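Local coordinates for ThiS/MoaD family protein (Amycolatopsis orientalis, PDB 4N6E) that probably serves as a small ubiquitin-like sulphur carrier, a CysO-type partner of the thiosugar synthase BexX in 2-thiosugar biosynthesis, at residues 31-36 with 41-46. Sequence-based numbering, arbitrary orientation.
Sequences IIDDVE and GIKARL
I32 meets the short helix 42-46 with both branches: CG2 lies 3.4 Å from CG of K43, whose side chain crosses it at about a right angle, while CG1 faces CD1 of L46 at 4.3 Å. One residue on, the D33 carboxylate takes up the far end of that lysine, which turns at its last bond to form a salt bridge, OD1 to NZ 2.8 Å. On the buried side V35 sets CG1 against CG2 of I42, 3.9 Å apart, and rests on V21 and A23 of strand 20-23. In E36, CG points away from the backbone N (chi1 178°) and a turn about CB–CG (74°) swings the carboxylate toward G41–K43. There OE2 accepts a weak but nearly straight bond from K43 N (3.5 Å, 170°) and stands 3.0 Å from G41 N, while OE1 lies 3.4 Å from CB of K43. With E36 cut back to an alanine, K43 N would probably lose this weak acceptor and a gap open beside CB of K43. In this ubiquitin-like fold the two helices run roughly antiparallel, and L46 continues inward onto I83 of strand 80-88. Apolar pairs thus lie beneath a polar rim carrying both carboxylates, one paired with the lysine ammonium, the other near backbone N-H groups that may favour its charge.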
ATOM      1  N   ILE B  31       2.808  55.696  -4.103  1.00 60.90           N
ATOM      2  CA  ILE B  31       1.791  55.073  -3.242  1.00 63.92           C
ATOM      3  C   ILE B  31       2.416  54.076  -2.265  1.00 66.05           C
ATOM      4  O   ILE B  31       1.894  53.859  -1.168  1.00 69.71           O
ATOM      5  CB  ILE B  31       0.710  54.337  -4.062  1.00 63.69           C
ATOM      6  CG1 ILE B  31      -0.062  55.321  -4.944  1.00 66.44           C
ATOM      7  CG2 ILE B  31      -0.251  53.583  -3.151  1.00 62.82           C
ATOM      8  CD1 ILE B  31      -1.062  56.189  -4.206  1.00 69.04           C
ATOM      9  N   ILE B  32       3.526  53.465  -2.660  1.00 64.74           N
ATOM     10  CA  ILE B  32       4.210  52.528  -1.788  1.00 65.63           C
ATOM     11  C   ILE B  32       4.915  53.329  -0.688  1.00 68.39           C
ATOM     12  O   ILE B  32       4.597  53.164   0.488  1.00 72.03           O
ATOM     13  CB  ILE B  32       5.141  51.587  -2.597  1.00 62.06           C
ATOM     14  CG1 ILE B  32       4.281  50.534  -3.313  1.00 62.21           C
ATOM     15  CG2 ILE B  32       6.167  50.900  -1.703  1.00 58.93           C
ATOM     16  CD1 ILE B  32       5.015  49.690  -4.338  1.00 61.65           C
ATOM     17  N   ASP B  33       5.830  54.214  -1.085  1.00 70.64           N
ATOM     18  CA  ASP B  33       6.555  55.105  -0.159  1.00 67.48           C
ATOM     19  C   ASP B  33       5.642  55.782   0.885  1.00 67.48           C
ATOM     20  O   ASP B  33       6.007  55.894   2.053  1.00 65.02           O
ATOM     21  CB  ASP B  33       7.304  56.189  -0.950  1.00 65.96           C
ATOM     22  CG  ASP B  33       8.527  55.655  -1.695  1.00 65.75           C
ATOM     23  OD1 ASP B  33       9.031  54.572  -1.342  1.00 68.78           O
ATOM     24  OD2 ASP B  33       8.995  56.332  -2.636  1.00 63.93           O
ATOM     25  N   ASP B  34       4.463  56.221   0.448  1.00 68.48           N
ATOM     26  CA  ASP B  34       3.475  56.887   1.312  1.00 71.37           C
ATOM     27  C   ASP B  34       2.877  55.934   2.358  1.00 77.57           C
ATOM     28  O   ASP B  34       2.490  56.360   3.451  1.00 86.20           O
ATOM     29  CB  ASP B  34       2.349  57.478   0.445  1.00 70.57           C
ATOM     30  CG  ASP B  34       1.401  58.374   1.226  1.00 72.17           C
ATOM     31  OD1 ASP B  34       1.884  59.330   1.877  1.00 71.20           O
ATOM     32  OD2 ASP B  34       0.169  58.136   1.169  1.00 68.74           O
ATOM     33  N   VAL B  35       2.790  54.652   2.011  1.00 80.35           N
ATOM     34  CA  VAL B  35       2.290  53.629   2.926  1.00 79.27           C
ATOM     35  C   VAL B  35       3.407  53.197   3.892  1.00 78.61           C
ATOM     36  O   VAL B  35       3.153  53.001   5.080  1.00 73.32           O
ATOM     37  CB  VAL B  35       1.674  52.437   2.145  1.00 80.06           C
ATOM     38  CG1 VAL B  35       1.599  51.175   2.991  1.00 82.01           C
ATOM     39  CG2 VAL B  35       0.280  52.800   1.649  1.00 77.76           C
ATOM     40  N   GLU B  36       4.631  53.067   3.378  1.00 79.25           N
ATOM     41  CA  GLU B  36       5.814  52.766   4.196  1.00 81.76           C
ATOM     42  C   GLU B  36       5.965  53.750   5.358  1.00 88.88           C
ATOM     43  O   GLU B  36       6.310  53.365   6.479  1.00 90.90           O
ATOM     44  CB  GLU B  36       7.078  52.808   3.324  1.00 80.53           C
ATOM     45  CG  GLU B  36       8.397  52.559   4.047  1.00 81.10           C
ATOM     46  CD  GLU B  36       8.614  51.100   4.420  1.00 88.39           C
ATOM     47  OE1 GLU B  36       9.749  50.603   4.250  1.00 86.72           O
ATOM     48  OE2 GLU B  36       7.657  50.439   4.880  1.00 92.79           O
ATOM     49  N   GLY B  41       8.272  48.532   7.137  1.00 83.96           N
ATOM     50  CA  GLY B  41       8.500  47.112   6.855  1.00 81.63           C
ATOM     51  C   GLY B  41       7.815  46.557   5.614  1.00 77.86           C
ATOM     52  O   GLY B  41       8.329  45.625   4.993  1.00 78.54           O
ATOM     53  N   ILE B  42       6.662  47.114   5.242  1.00 72.62           N
ATOM     54  CA  ILE B  42       5.897  46.593   4.101  1.00 69.09           C
ATOM     55  C   ILE B  42       6.626  46.739   2.759  1.00 70.32           C
ATOM     56  O   ILE B  42       6.625  45.807   1.959  1.00 73.29           O
ATOM     57  CB  ILE B  42       4.468  47.199   4.024  1.00 65.46           C
ATOM     58  CG1 ILE B  42       3.593  46.377   3.070  1.00 60.72           C
ATOM     59  CG2 ILE B  42       4.492  48.667   3.612  1.00 66.19           C
ATOM     60  CD1 ILE B  42       2.112  46.650   3.192  1.00 58.37           C
ATOM     61  N   LYS B  43       7.263  47.885   2.526  1.00 74.25           N
ATOM     62  CA  LYS B  43       7.971  48.145   1.256  1.00 74.45           C
ATOM     63  C   LYS B  43       9.034  47.087   0.957  1.00 74.70           C
ATOM     64  O   LYS B  43       9.238  46.714  -0.200  1.00 77.93           O
ATOM     65  CB  LYS B  43       8.604  49.549   1.268  1.00 75.67           C
ATOM     66  CG  LYS B  43       9.029  50.101  -0.092  1.00 73.36           C
ATOM     67  CD  LYS B  43      10.540  50.123  -0.271  1.00 75.23           C
ATOM     68  CE  LYS B  43      10.955  50.807  -1.571  1.00 78.78           C
ATOM     69  NZ  LYS B  43      10.673  52.271  -1.617  1.00 77.47           N
ATOM     70  N   ALA B  44       9.695  46.597   2.002  1.00 77.03           N
ATOM     71  CA  ALA B  44      10.691  45.533   1.859  1.00 80.13           C
ATOM     72  C   ALA B  44      10.099  44.257   1.239  1.00 78.08           C
ATOM     73  O   ALA B  44      10.776  43.548   0.492  1.00 74.88           O
ATOM     74  CB  ALA B  44      11.318  45.222   3.210  1.00 82.43           C
ATOM     75  N   ARG B  45       8.833  43.984   1.543  1.00 78.35           N
ATOM     76  CA  ARG B  45       8.134  42.816   1.004  1.00 80.15           C
ATOM     77  C   ARG B  45       7.704  43.020  -0.452  1.00 80.26           C
ATOM     78  O   ARG B  45       7.478  42.046  -1.169  1.00 83.43           O
ATOM     79  CB  ARG B  45       6.888  42.498   1.844  1.00 82.74           C
ATOM     80  CG  ARG B  45       7.123  42.404   3.352  1.00 84.76           C
ATOM     81  CD  ARG B  45       6.973  40.992   3.895  1.00 83.37           C
ATOM     82  NE  ARG B  45       7.993  40.081   3.384  1.00 80.69           N
ATOM     83  CZ  ARG B  45       8.031  38.774   3.639  1.00 76.39           C
ATOM     84  NH1 ARG B  45       7.101  38.206   4.405  1.00 75.41           N
ATOM     85  NH2 ARG B  45       8.999  38.027   3.124  1.00 71.03           N
ATOM     86  N   LEU B  46       7.589  44.279  -0.883  1.00 76.57           N
ATOM     87  CA  LEU B  46       7.030  44.603  -2.201  1.00 70.15           C
ATOM     88  C   LEU B  46       8.063  44.898  -3.281  1.00 68.52           C
ATOM     89  O   LEU B  46       7.833  44.573  -4.445  1.00 68.55           O
ATOM     90  CB  LEU B  46       6.080  45.789  -2.090  1.00 69.33           C
ATOM     91  CG  LEU B  46       4.926  45.633  -1.101  1.00 70.21           C
ATOM     92  CD1 LEU B  46       4.103  46.914  -1.053  1.00 70.25           C
ATOM     93  CD2 LEU B  46       4.053  44.438  -1.448  1.00 69.09           C
TER